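Local coordinates for possible metal-dependent hydrolase (Veillonella parvula, PDB 3RPC), which binds two zinc ions in a metallo-beta-lactamase-type fold and is probably a metal-dependent hydrolase of unknown substrate, at residues N64-V69 against L118-I123; R126-S131 against T162-G167; G152-A157 against L180-N185; G211-R216 against A220-V225. All blocks are in the same frame, centred on the assembly; numbering follows the deposited sequence. Where two conformers were deposited one is given.

Contacts 2, 3 and 4 lie on one mixed sheet, running from strand 117-120 to strand 253-254, and contact 1 ties its first strand to strand 67-69 of the other sheet. Contacts 2 and 3, centres 8 Å apart, share neighbouring strands, and their segments alternate along the chain. Val69 of contact 1 packs on Val153 of contact 3 across the sheets. Contact 4 comes last, its centre 14 Å from those of contacts 2 and 3 and 25 Å from that of contact 1; it meets contact 3 through Asn185 O and Lys221 N, 2.9 Å apart, a probable hydrogen bond. Segments 126-131, 162-167 and 220-225 each run directly into a zinc ligand, His132, Asp168 and His226.

Contact 1 (N64-V69 against L118-I123); sequences NVTAVV and LEFNGI
The two sheets of the metallo-beta-lactamase-type core meet here, where the beta hairpin between strands 117-120 and 123-128 reaches strand 67-69 of the other sheet. Phe120 spans the gap: Ala67 and Phe120 keep their CA atoms 9.1 Å apart, and the ring fills the distance. Its CG stands anti to the backbone N (chi1 -175°), which carries the ring out from the hairpin toward Thr66 and Ala67. The CE2-CZ side of the ring does the touching, CE2 most closely. Ala67 CB approaches it obliquely at 3.7 Å from Phe120 CE2, while the Thr66 methyl CG2 comes in at the ring edge, near its plane, 3.8 Å from the same Phe120 CE2.

That methyl also meets the amide of Asn121, with Thr66 CG2 3.8 Å from Asn121 ND2. Asn121 ND2 is itself 3.2 Å above one face of the Phe120 ring, offset toward the rim. The Thr66 hydroxyl OG1 is hydrogen-bonded to Thr23 N of strand 22-26, and Phe93 adds an edge-to-face ring contact to Phe120.

The hairpin is closed by Phe120 N to Ile123 O and Ile123 N to Phe120 O, both 2.8 Å. Positive phi at Asn121 (51°) and Gly122 (86°) completes the evidence for a two-residue type I' beta turn, the classic tight connection of a beta hairpin.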
loop_
_atom_site.group_PDB
_atom_site.type_symbol
_atom_site.label_atom_id
_atom_site.label_comp_id
_atom_site.label_asym_id
_atom_site.label_seq_id
_atom_site.Cartn_x
_atom_site.Cartn_y
_atom_site.Cartn_z
ATOM N N ASN A 64 -10.377 -27.840 15.022
ATOM C CA ASN A 64 -9.117 -28.151 14.339
ATOM C C ASN A 64 -8.321 -26.929 13.898
ATOM O O ASN A 64 -7.523 -27.002 12.959
ATOM C CB ASN A 64 -9.375 -29.047 13.123
ATOM C CG ASN A 64 -9.526 -30.510 13.494
ATOM O OD1 ASN A 64 -8.692 -31.071 14.210
ATOM N ND2 ASN A 64 -10.596 -31.136 13.010
ATOM N N VAL A 65 -8.530 -25.807 14.575
ATOM C CA VAL A 65 -7.802 -24.585 14.228
ATOM C C VAL A 65 -6.321 -24.700 14.604
ATOM O O VAL A 65 -5.988 -25.052 15.742
ATOM C CB VAL A 65 -8.453 -23.344 14.881
ATOM C CG1 VAL A 65 -7.611 -22.097 14.645
ATOM C CG2 VAL A 65 -9.864 -23.140 14.340
ATOM N N THR A 66 -5.449 -24.413 13.634
ATOM C CA THR A 66 -3.994 -24.481 13.771
ATOM C C THR A 66 -3.393 -23.102 14.011
ATOM O O THR A 66 -2.348 -22.963 14.652
ATOM C CB THR A 66 -3.333 -24.981 12.462
ATOM O OG1 THR A 66 -4.104 -26.043 11.890
ATOM C CG2 THR A 66 -1.910 -25.461 12.730
ATOM N N ALA A 67 -4.034 -22.083 13.445
ATOM C CA ALA A 67 -3.524 -20.719 13.544
ATOM C C ALA A 67 -4.646 -19.760 13.226
ATOM O O ALA A 67 -5.674 -20.163 12.688
ATOM C CB ALA A 67 -2.354 -20.505 12.590
ATOM N N VAL A 68 -4.453 -18.501 13.591
ATOM C CA VAL A 68 -5.447 -17.472 13.321
ATOM C C VAL A 68 -4.803 -16.400 12.447
ATOM O O VAL A 68 -3.629 -16.075 12.608
ATOM C CB VAL A 68 -5.945 -16.842 14.635
ATOM C CG1 VAL A 68 -7.082 -15.882 14.372
ATOM C CG2 VAL A 68 -6.409 -17.922 15.604
ATOM N N VAL A 69 -5.574 -15.878 11.498
ATOM C CA VAL A 69 -5.124 -14.765 10.662
ATOM C C VAL A 69 -6.078 -13.614 10.920
ATOM O O VAL A 69 -7.283 -13.764 10.765
ATOM C CB VAL A 69 -5.164 -15.123 9.162
ATOM C CG1 VAL A 69 -4.886 -13.884 8.297
ATOM C CG2 VAL A 69 -4.163 -16.227 8.864
ATOM N N LEU A 118 5.612 -14.793 5.515
ATOM C CA LEU A 118 6.080 -15.725 6.539
ATOM C C LEU A 118 5.751 -17.131 6.079
ATOM O O LEU A 118 4.850 -17.329 5.257
ATOM C CB LEU A 118 5.394 -15.464 7.884
ATOM C CG LEU A 118 5.720 -14.140 8.580
ATOM C CD1 LEU A 118 4.889 -13.972 9.832
ATOM C CD2 LEU A 118 7.218 -14.027 8.893
ATOM N N GLU A 119 6.490 -18.107 6.589
ATOM C CA GLU A 119 6.176 -19.497 6.312
ATOM C C GLU A 119 5.581 -20.150 7.550
ATOM O O GLU A 119 5.978 -19.853 8.680
ATOM C CB GLU A 119 7.422 -20.253 5.846
ATOM C CG GLU A 119 7.115 -21.566 5.146
ATOM C CD GLU A 119 8.149 -21.922 4.093
ATOM O OE1 GLU A 119 9.073 -21.111 3.867
ATOM O OE2 GLU A 119 8.035 -23.010 3.489
ATOM N N PHE A 120 4.622 -21.036 7.331
ATOM C CA PHE A 120 3.982 -21.741 8.428
ATOM C C PHE A 120 3.575 -23.115 7.940
ATOM O O PHE A 120 2.703 -23.236 7.080
ATOM C CB PHE A 120 2.746 -20.967 8.911
ATOM C CG PHE A 120 2.088 -21.569 10.121
ATOM C CD1 PHE A 120 2.719 -21.536 11.356
ATOM C CD2 PHE A 120 0.839 -22.169 10.032
ATOM C CE1 PHE A 120 2.121 -22.093 12.475
ATOM C CE2 PHE A 120 0.230 -22.721 11.152
ATOM C CZ PHE A 120 0.873 -22.690 12.375
ATOM N N ASN A 121 4.223 -24.149 8.468
ATOM C CA ASN A 121 3.868 -25.516 8.110
ATOM C C ASN A 121 3.815 -25.757 6.602
ATOM O O ASN A 121 2.932 -26.464 6.107
ATOM C CB ASN A 121 2.538 -25.913 8.759
ATOM C CG ASN A 121 2.601 -25.902 10.271
ATOM O OD1 ASN A 121 3.673 -26.033 10.862
ATOM N ND2 ASN A 121 1.444 -25.756 10.909
ATOM N N GLY A 122 4.773 -25.181 5.886
ATOM C CA GLY A 122 4.895 -25.381 4.453
ATOM C C GLY A 122 4.046 -24.426 3.637
ATOM O O GLY A 122 4.080 -24.457 2.411
ATOM N N ILE A 123 3.284 -23.578 4.318
ATOM C CA ILE A 123 2.420 -22.618 3.644
ATOM C C ILE A 123 3.029 -21.235 3.730
ATOM O O ILE A 123 3.427 -20.793 4.812
ATOM C CB ILE A 123 1.029 -22.579 4.291
ATOM C CG1 ILE A 123 0.394 -23.968 4.237
ATOM C CG2 ILE A 123 0.137 -21.528 3.604
ATOM C CD1 ILE A 123 -0.617 -24.204 5.312
#

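Contact 2 (R126-S131 against T162-G167); sequences RKTGGS and TVYLVG
The closest CA atoms, of Thr128 and Val166, are 7.7 Å apart, which fits strands 123-128 and 163-165 lying on either side of strand 152-156 in the same sheet. Side chains and a water close the gap. Thr128 and Tyr164 make the direct contact. The tyrosine CG is anti to its backbone N (chi1 -178°), and the ring extends until its CE1 edge meets the threonine. Thr128 OG1 lies near the ring plane, 3.5 Å from Tyr164 CE1, with the methyl beside it, Thr128 CG2 being 3.8 Å from the same Tyr164 CE1. Within its own segment the ring is backed by Val166 CG2, which sits 3.7 Å above the centre of one face of Tyr164. Outside the two segments, Ala178 of helix 173-182 touches both Thr128 and Tyr164. Both segments end one residue before a zinc ligand, His132 and Asp168.

The two hydroxyls do not bond each other: Thr128 OG1 and Tyr164 OH are 4.1 Å apart. A water joins them instead. It accepts from Thr128 OG1 at 2.7 Å and from Tyr164 OH at 2.8 Å, and donates to the carbonyl oxygens Gly129 O and Val166 O, each also 2.8 Å away. Two acceptances and two donations use the full hydrogen-bonding capacity of this water. Its bonds supply polar partners for both hydroxyls and for two backbone carbonyls in a buried contact, so the water links the two segments where strand 152-156 keeps their backbones from pairing directly.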
loop_
_atom_site.group_PDB
_atom_site.type_symbol
_atom_site.label_atom_id
_atom_site.label_comp_id
_atom_site.label_asym_id
_atom_site.label_seq_id
_atom_site.Cartn_x
_atom_site.Cartn_y
_atom_site.Cartn_z
ATOM N N ARG A 126 1.604 -14.253 2.320
ATOM C CA ARG A 126 2.171 -13.006 1.823
ATOM C C ARG A 126 1.187 -11.876 2.060
ATOM O O ARG A 126 0.014 -11.976 1.697
ATOM C CB ARG A 126 2.448 -13.092 0.324
ATOM C CG ARG A 126 3.240 -14.285 -0.135
ATOM C CD ARG A 126 3.579 -14.127 -1.625
ATOM N NE ARG A 126 4.335 -15.259 -2.152
ATOM C CZ ARG A 126 5.649 -15.408 -2.018
ATOM N NH1 ARG A 126 6.362 -14.493 -1.374
ATOM N NH2 ARG A 126 6.251 -16.478 -2.525
ATOM N N LYS A 127 1.661 -10.795 2.658
ATOM C CA LYS A 127 0.796 -9.653 2.900
ATOM C C LYS A 127 0.516 -8.891 1.622
ATOM O O LYS A 127 1.433 -8.603 0.840
ATOM C CB LYS A 127 1.397 -8.717 3.949
ATOM C CG LYS A 127 0.540 -7.476 4.189
ATOM C CD LYS A 127 0.928 -6.732 5.453
ATOM C CE LYS A 127 2.262 -6.037 5.311
ATOM N NZ LYS A 127 2.698 -5.438 6.602
ATOM N N THR A 128 -0.746 -8.555 1.407
ATOM C CA THR A 128 -1.112 -7.711 0.271
ATOM C C THR A 128 -1.636 -6.375 0.786
ATOM O O THR A 128 -2.113 -6.271 1.930
ATOM C CB THR A 128 -2.172 -8.381 -0.628
ATOM O OG1 THR A 128 -3.384 -8.580 0.112
ATOM C CG2 THR A 128 -1.671 -9.730 -1.138
ATOM N N GLY A 129 -1.556 -5.350 -0.057
ATOM C CA GLY A 129 -2.015 -4.031 0.331
ATOM C C GLY A 129 -3.505 -3.814 0.161
ATOM O O GLY A 129 -4.212 -4.639 -0.423
ATOM N N GLY A 130 -3.984 -2.690 0.676
ATOM C CA GLY A 130 -5.384 -2.342 0.539
ATOM C C GLY A 130 -5.676 -0.949 1.059
ATOM O O GLY A 130 -4.912 -0.386 1.858
ATOM N N SER A 131 -6.792 -0.391 0.601
ATOM C CA SER A 131 -7.306 0.868 1.130
ATOM C C SER A 131 -8.749 0.655 1.540
ATOM O O SER A 131 -9.592 0.333 0.702
ATOM C CB SER A 131 -7.228 1.967 0.076
ATOM O OG SER A 131 -5.885 2.142 -0.334
ATOM N N THR A 162 -3.440 -21.386 -5.073
ATOM C CA THR A 162 -3.072 -20.155 -4.408
ATOM C C THR A 162 -4.356 -19.422 -4.057
ATOM O O THR A 162 -5.227 -19.247 -4.905
ATOM C CB THR A 162 -2.198 -19.294 -5.313
ATOM O OG1 THR A 162 -0.940 -19.951 -5.495
ATOM C CG2 THR A 162 -1.977 -17.916 -4.698
ATOM N N VAL A 163 -4.473 -19.028 -2.795
ATOM C CA VAL A 163 -5.677 -18.389 -2.285
ATOM C C VAL A 163 -5.402 -16.926 -1.957
ATOM O O VAL A 163 -4.466 -16.615 -1.221
ATOM C CB VAL A 163 -6.177 -19.103 -1.014
ATOM C CG1 VAL A 163 -7.422 -18.426 -0.472
ATOM C CG2 VAL A 163 -6.437 -20.578 -1.304
ATOM N N TYR A 164 -6.231 -16.030 -2.498
ATOM C CA TYR A 164 -6.101 -14.598 -2.236
ATOM C C TYR A 164 -7.257 -14.161 -1.352
ATOM O O TYR A 164 -8.398 -14.076 -1.810
ATOM C CB TYR A 164 -6.119 -13.814 -3.559
ATOM C CG TYR A 164 -5.941 -12.309 -3.458
ATOM C CD1 TYR A 164 -5.454 -11.694 -2.301
ATOM C CD2 TYR A 164 -6.271 -11.495 -4.537
ATOM C CE1 TYR A 164 -5.290 -10.300 -2.239
ATOM C CE2 TYR A 164 -6.122 -10.132 -4.478
ATOM C CZ TYR A 164 -5.643 -9.532 -3.336
ATOM O OH TYR A 164 -5.505 -8.153 -3.323
ATOM N N LEU A 165 -6.966 -13.918 -0.076
ATOM C CA LEU A 165 -7.915 -13.312 0.846
ATOM C C LEU A 165 -7.765 -11.809 0.661
ATOM O O LEU A 165 -6.811 -11.199 1.128
ATOM C CB LEU A 165 -7.565 -13.725 2.277
ATOM C CG LEU A 165 -8.413 -13.169 3.411
ATOM C CD1 LEU A 165 -9.764 -13.863 3.469
ATOM C CD2 LEU A 165 -7.662 -13.371 4.732
ATOM N N VAL A 166 -8.698 -11.202 -0.061
ATOM C CA VAL A 166 -8.485 -9.826 -0.512
ATOM C C VAL A 166 -8.519 -8.813 0.638
ATOM O O VAL A 166 -7.744 -7.841 0.659
ATOM C CB VAL A 166 -9.514 -9.439 -1.578
ATOM C CG1 VAL A 166 -9.271 -7.998 -2.061
ATOM C CG2 VAL A 166 -9.428 -10.411 -2.749
ATOM N N GLY A 167 -9.425 -9.040 1.588
ATOM C CA GLY A 167 -9.535 -8.191 2.763
ATOM C C GLY A 167 -10.441 -6.983 2.597
ATOM O O GLY A 167 -11.089 -6.801 1.563
HETATM O O HOH W 1 -5.510 -7.081 -0.775
#

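Contact 3 (G152-A157 against L180-N185); sequences GVIFEA and LRFDPN
Ile154 and Phe182 form the tightly packed part, where strand 152-156 faces the end of helix 173-182. The two side chains pass at a slant, with Ile154 CG1 3.8 Å from Phe182 CD2 and the terminal methyl Ile154 CD1 4.0 Å from Phe182 CB. A bend at chi2 (-76°) turns the isoleucine so that the same methyl also reaches the chain beyond the helix, where Ile154 CD1 lies 4.3 Å from Pro184 CB. Tyr164 and Thr128, from the strands flanking 152-156, touch Ile154 as well, which makes this the buried half of the contact.

In the fold, the helix lies against the sheet and its chain turns back into it: Asp183 leaves helical geometry with positive phi (39°), and Pro184 and Asn185 lead into strand 186-190. One face of the Phe182 ring is backed by its own neighbour, Arg181 CB standing 3.9 Å above the ring centre.

The partly exposed side is looser and polar. Glu156 is extended beyond CG, and Glu156 OE2 comes 3.6 Å from Phe182 CD1, the carboxylate plane turned 79° from the ring. A water bridges this region, donating to Glu156 OE2 at 2.9 Å and to the helix-end carbonyl Phe182 O at 2.8 Å. The other carboxylate oxygen, Glu156 OE1, is held in a salt bridge with Arg126 NE of strand 123-128, whose side chain also packs on Phe182. One residue earlier in the helix, Arg181 NH2 forms a salt bridge with Asp149 OD1 of the second subunit.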
loop_
_atom_site.group_PDB
_atom_site.type_symbol
_atom_site.label_atom_id
_atom_site.label_comp_id
_atom_site.label_asym_id
_atom_site.label_seq_id
_atom_site.Cartn_x
_atom_site.Cartn_y
_atom_site.Cartn_z
ATOM N N GLY A 152 -4.658 -7.762 2.936
ATOM C CA GLY A 152 -5.094 -9.043 2.420
ATOM C C GLY A 152 -3.949 -10.027 2.603
ATOM O O GLY A 152 -2.856 -9.652 3.054
ATOM N N VAL A 153 -4.202 -11.293 2.291
ATOM C CA VAL A 153 -3.185 -12.328 2.424
ATOM C C VAL A 153 -3.253 -13.270 1.229
ATOM O O VAL A 153 -4.333 -13.717 0.833
ATOM C CB VAL A 153 -3.377 -13.149 3.720
ATOM C CG1 VAL A 153 -2.244 -14.161 3.876
ATOM C CG2 VAL A 153 -3.450 -12.222 4.925
ATOM N N ILE A 154 -2.092 -13.544 0.643
ATOM C CA ILE A 154 -1.938 -14.593 -0.356
ATOM C C ILE A 154 -1.408 -15.847 0.351
ATOM O O ILE A 154 -0.419 -15.775 1.081
ATOM C CB ILE A 154 -0.954 -14.145 -1.467
ATOM C CG1 ILE A 154 -1.653 -13.189 -2.445
ATOM C CG2 ILE A 154 -0.378 -15.346 -2.205
ATOM C CD1 ILE A 154 -2.599 -13.880 -3.414
ATOM N N PHE A 155 -2.103 -16.971 0.189
ATOM C CA PHE A 155 -1.635 -18.250 0.739
ATOM C C PHE A 155 -1.141 -19.130 -0.414
ATOM O O PHE A 155 -1.883 -19.390 -1.362
ATOM C CB PHE A 155 -2.756 -19.011 1.469
ATOM C CG PHE A 155 -3.386 -18.263 2.617
ATOM C CD1 PHE A 155 -3.064 -18.585 3.931
ATOM C CD2 PHE A 155 -4.327 -17.274 2.390
ATOM C CE1 PHE A 155 -3.665 -17.923 4.991
ATOM C CE2 PHE A 155 -4.933 -16.604 3.450
ATOM C CZ PHE A 155 -4.595 -16.924 4.752
ATOM N N GLU A 156 0.108 -19.579 -0.334
ATOM C CA GLU A 156 0.684 -20.468 -1.337
ATOM C C GLU A 156 1.198 -21.736 -0.675
ATOM O O GLU A 156 1.707 -21.691 0.441
ATOM C CB GLU A 156 1.846 -19.788 -2.053
ATOM C CG GLU A 156 1.442 -18.585 -2.868
ATOM C CD GLU A 156 2.637 -17.856 -3.451
ATOM O OE1 GLU A 156 3.744 -17.978 -2.886
ATOM O OE2 GLU A 156 2.473 -17.171 -4.476
ATOM N N ALA A 157 1.070 -22.864 -1.366
ATOM C CA ALA A 157 1.637 -24.124 -0.880
ATOM C C ALA A 157 1.774 -25.092 -2.047
ATOM O O ALA A 157 1.043 -24.987 -3.034
ATOM C CB ALA A 157 0.765 -24.723 0.223
ATOM N N LEU A 180 -1.758 -9.991 -10.443
ATOM C CA LEU A 180 -0.808 -10.289 -11.500
ATOM C C LEU A 180 0.432 -11.018 -10.970
ATOM O O LEU A 180 0.937 -11.946 -11.604
ATOM C CB LEU A 180 -0.418 -9.005 -12.238
ATOM C CG LEU A 180 0.550 -9.176 -13.415
ATOM C CD1 LEU A 180 -0.072 -10.010 -14.529
ATOM C CD2 LEU A 180 0.985 -7.818 -13.946
ATOM N N ARG A 181 0.910 -10.614 -9.799
ATOM C CA ARG A 181 2.131 -11.204 -9.256
ATOM C C ARG A 181 1.957 -12.649 -8.818
ATOM O O ARG A 181 2.855 -13.469 -9.005
ATOM C CB ARG A 181 2.663 -10.367 -8.095
ATOM C CG ARG A 181 3.170 -9.021 -8.548
ATOM C CD ARG A 181 3.365 -8.056 -7.403
ATOM N NE ARG A 181 3.720 -6.734 -7.924
ATOM C CZ ARG A 181 4.035 -5.690 -7.167
ATOM N NH1 ARG A 181 4.033 -5.804 -5.847
ATOM N NH2 ARG A 181 4.340 -4.528 -7.740
ATOM N N PHE A 182 0.802 -12.965 -8.240
ATOM C CA PHE A 182 0.619 -14.269 -7.602
ATOM C C PHE A 182 -0.430 -15.158 -8.268
ATOM O O PHE A 182 -0.578 -16.329 -7.904
ATOM C CB PHE A 182 0.326 -14.079 -6.108
ATOM C CG PHE A 182 1.344 -13.225 -5.416
ATOM C CD1 PHE A 182 2.658 -13.645 -5.325
ATOM C CD2 PHE A 182 0.998 -11.990 -4.883
ATOM C CE1 PHE A 182 3.612 -12.852 -4.711
ATOM C CE2 PHE A 182 1.942 -11.198 -4.264
ATOM C CZ PHE A 182 3.251 -11.629 -4.178
ATOM N N ASP A 183 -1.145 -14.602 -9.243
ATOM C CA ASP A 183 -2.130 -15.345 -10.029
ATOM C C ASP A 183 -2.934 -16.325 -9.185
ATOM O O ASP A 183 -2.873 -17.540 -9.406
ATOM C CB ASP A 183 -1.449 -16.104 -11.173
ATOM C CG ASP A 183 -2.444 -16.685 -12.161
ATOM O OD1 ASP A 183 -3.504 -16.061 -12.382
ATOM O OD2 ASP A 183 -2.167 -17.767 -12.719
ATOM N N PRO A 184 -3.696 -15.801 -8.218
ATOM C CA PRO A 184 -4.483 -16.682 -7.347
ATOM C C PRO A 184 -5.534 -17.502 -8.090
ATOM O O PRO A 184 -6.168 -17.014 -9.040
ATOM C CB PRO A 184 -5.149 -15.714 -6.361
ATOM C CG PRO A 184 -5.147 -14.381 -7.069
ATOM C CD PRO A 184 -3.895 -14.374 -7.905
ATOM N N ASN A 185 -5.707 -18.740 -7.637
ATOM C CA ASN A 185 -6.690 -19.663 -8.191
ATOM C C ASN A 185 -8.020 -19.590 -7.452
ATOM O O ASN A 185 -9.051 -20.003 -7.983
ATOM C CB ASN A 185 -6.141 -21.091 -8.133
ATOM C CG ASN A 185 -4.739 -21.189 -8.694
ATOM O OD1 ASN A 185 -3.785 -21.412 -7.957
ATOM N ND2 ASN A 185 -4.603 -20.999 -10.002
HETATM O O HOH W 2 0.982 -18.259 -6.698
#

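Contact 4 (G211-R216 against A220-V225); sequences GRMVVR and AKIIAV
Apolar contacts from one isoleucine join helix 207-216 to strand 221-225: Ile222 packs between Met213 and Val214. Its terminal methyl does nearly all the work. Ile222 CD1 approaches Val214 CG2 to 3.5 Å, tighter than usual for two carbons, and the two side chains cross at about a right angle. Ile222 CD1 lies 3.7 Å from Met213 CG, and Ile222 CG1 follows at 4.0 Å from that same Met213 CG. Extended at chi2 (156°), Ile222 pushes this methyl toward the helix. Met213, present as selenomethionine, by contrast bends at chi2 (66°) and again at chi3, which turns its selenium end away from the strand after the CB and CG carbons have made the contact. Trp171, Leu179 and Ile187 touch this residue from outside the two segments.

Backbone bonding is confined to each element and its sheet neighbours. Within the helix, Arg216 N bonds to Arg212 O at 2.9 Å, while the strand pairs elsewhere, Ile223 with Ile187 and Ile222 with Ala254.

Salt bridges lie beyond the interface, Arg216 NE with Glu176 of helix 173-182 and Arg212 NH1 with Asp209. The helix and strand belong to a beta-alpha-beta unit, strand 186-190, helix 207-216, strand 221-225. Since only carbon atoms meet across this contact, it holds by van der Waals and hydrophobic packing alone, and Arg212 and Arg216 of the helix find their charged partners elsewhere.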
loop_
_atom_site.group_PDB
_atom_site.type_symbol
_atom_site.label_atom_id
_atom_site.label_comp_id
_atom_site.label_asym_id
_atom_site.label_seq_id
_atom_site.Cartn_x
_atom_site.Cartn_y
_atom_site.Cartn_z
ATOM N N GLY A 211 -17.786 -8.343 -10.752
ATOM C CA GLY A 211 -17.766 -8.415 -12.200
ATOM C C GLY A 211 -16.353 -8.199 -12.718
ATOM O O GLY A 211 -15.902 -8.889 -13.640
ATOM N N ARG A 212 -15.645 -7.248 -12.112
ATOM C CA ARG A 212 -14.302 -6.910 -12.579
ATOM C C ARG A 212 -13.350 -8.059 -12.293
ATOM O O ARG A 212 -12.451 -8.344 -13.089
ATOM C CB ARG A 212 -13.804 -5.620 -11.917
ATOM C CG ARG A 212 -12.528 -5.055 -12.534
ATOM C CD ARG A 212 -12.077 -3.778 -11.834
ATOM N NE ARG A 212 -13.137 -2.766 -11.813
ATOM C CZ ARG A 212 -13.740 -2.352 -10.701
ATOM N NH1 ARG A 212 -13.365 -2.832 -9.516
ATOM N NH2 ARG A 212 -14.704 -1.444 -10.765
HETATM N N MSE A 213 -13.548 -8.729 -11.162
HETATM C CA MSE A 213 -12.669 -9.839 -10.809
HETATM C C MSE A 213 -12.798 -10.992 -11.799
HETATM O O MSE A 213 -11.816 -11.676 -12.113
HETATM C CB MSE A 213 -12.956 -10.350 -9.388
HETATM C CG MSE A 213 -11.914 -11.326 -8.842
HETATM SE SE MSE A 213 -10.195 -10.426 -8.594
HETATM C CE MSE A 213 -10.590 -9.392 -7.033
ATOM N N VAL A 214 -14.014 -11.226 -12.279
ATOM C CA VAL A 214 -14.254 -12.303 -13.222
ATOM C C VAL A 214 -13.572 -12.013 -14.559
ATOM O O VAL A 214 -13.051 -12.922 -15.209
ATOM C CB VAL A 214 -15.763 -12.545 -13.416
ATOM C CG1 VAL A 214 -16.011 -13.458 -14.605
ATOM C CG2 VAL A 214 -16.366 -13.137 -12.133
ATOM N N VAL A 215 -13.557 -10.741 -14.950
ATOM C CA VAL A 215 -12.852 -10.340 -16.162
ATOM C C VAL A 215 -11.347 -10.499 -15.974
ATOM O O VAL A 215 -10.648 -11.018 -16.852
ATOM C CB VAL A 215 -13.168 -8.889 -16.541
ATOM C CG1 VAL A 215 -12.280 -8.426 -17.696
ATOM C CG2 VAL A 215 -14.644 -8.747 -16.900
ATOM N N ARG A 216 -10.842 -10.070 -14.823
ATOM C CA ARG A 216 -9.395 -10.121 -14.606
ATOM C C ARG A 216 -8.869 -11.545 -14.482
ATOM O O ARG A 216 -7.801 -11.864 -15.003
ATOM C CB ARG A 216 -8.976 -9.297 -13.384
ATOM C CG ARG A 216 -7.483 -8.980 -13.334
ATOM C CD ARG A 216 -7.089 -7.898 -14.340
ATOM N NE ARG A 216 -7.575 -6.587 -13.928
ATOM C CZ ARG A 216 -8.631 -5.973 -14.453
ATOM N NH1 ARG A 216 -9.003 -4.791 -13.991
ATOM N NH2 ARG A 216 -9.314 -6.538 -15.445
ATOM N N ALA A 220 -10.362 -18.210 -12.081
ATOM C CA ALA A 220 -10.331 -18.279 -10.625
ATOM C C ALA A 220 -11.696 -18.645 -10.063
ATOM O O ALA A 220 -12.735 -18.324 -10.650
ATOM C CB ALA A 220 -9.849 -16.954 -10.030
ATOM N N LYS A 221 -11.677 -19.328 -8.929
ATOM C CA LYS A 221 -12.888 -19.574 -8.162
ATOM C C LYS A 221 -13.053 -18.391 -7.223
ATOM O O LYS A 221 -12.242 -18.192 -6.314
ATOM C CB LYS A 221 -12.757 -20.862 -7.361
ATOM C CG LYS A 221 -13.997 -21.214 -6.572
ATOM C CD LYS A 221 -14.403 -22.659 -6.812
ATOM C CE LYS A 221 -13.324 -23.622 -6.357
ATOM N NZ LYS A 221 -13.579 -25.000 -6.850
ATOM N N ILE A 222 -14.074 -17.581 -7.459
ATOM C CA ILE A 222 -14.331 -16.436 -6.608
ATOM C C ILE A 222 -15.323 -16.806 -5.507
ATOM O O ILE A 222 -16.299 -17.514 -5.757
ATOM C CB ILE A 222 -14.839 -15.265 -7.447
ATOM C CG1 ILE A 222 -13.715 -14.821 -8.391
ATOM C CG2 ILE A 222 -15.312 -14.144 -6.554
ATOM C CD1 ILE A 222 -14.181 -14.110 -9.637
ATOM N N ILE A 223 -15.050 -16.350 -4.289
ATOM C CA ILE A 223 -15.919 -16.626 -3.151
ATOM C C ILE A 223 -16.265 -15.293 -2.513
ATOM O O ILE A 223 -15.375 -14.599 -2.019
ATOM C CB ILE A 223 -15.213 -17.543 -2.114
ATOM C CG1 ILE A 223 -14.830 -18.874 -2.770
ATOM C CG2 ILE A 223 -16.121 -17.788 -0.910
ATOM C CD1 ILE A 223 -14.005 -19.821 -1.877
ATOM N N ALA A 224 -17.547 -14.925 -2.544
ATOM C CA ALA A 224 -18.001 -13.643 -2.012
ATOM C C ALA A 224 -18.548 -13.777 -0.597
ATOM O O ALA A 224 -19.448 -14.589 -0.341
ATOM C CB ALA A 224 -19.056 -13.025 -2.938
ATOM N N VAL A 225 -18.006 -12.974 0.312
ATOM C CA VAL A 225 -18.377 -13.026 1.725
ATOM C C VAL A 225 -18.552 -11.617 2.310
ATOM O O VAL A 225 -18.694 -10.651 1.555
ATOM C CB VAL A 225 -17.349 -13.845 2.549
ATOM C CG1 VAL A 225 -17.284 -15.283 2.029
ATOM C CG2 VAL A 225 -15.967 -13.195 2.508
#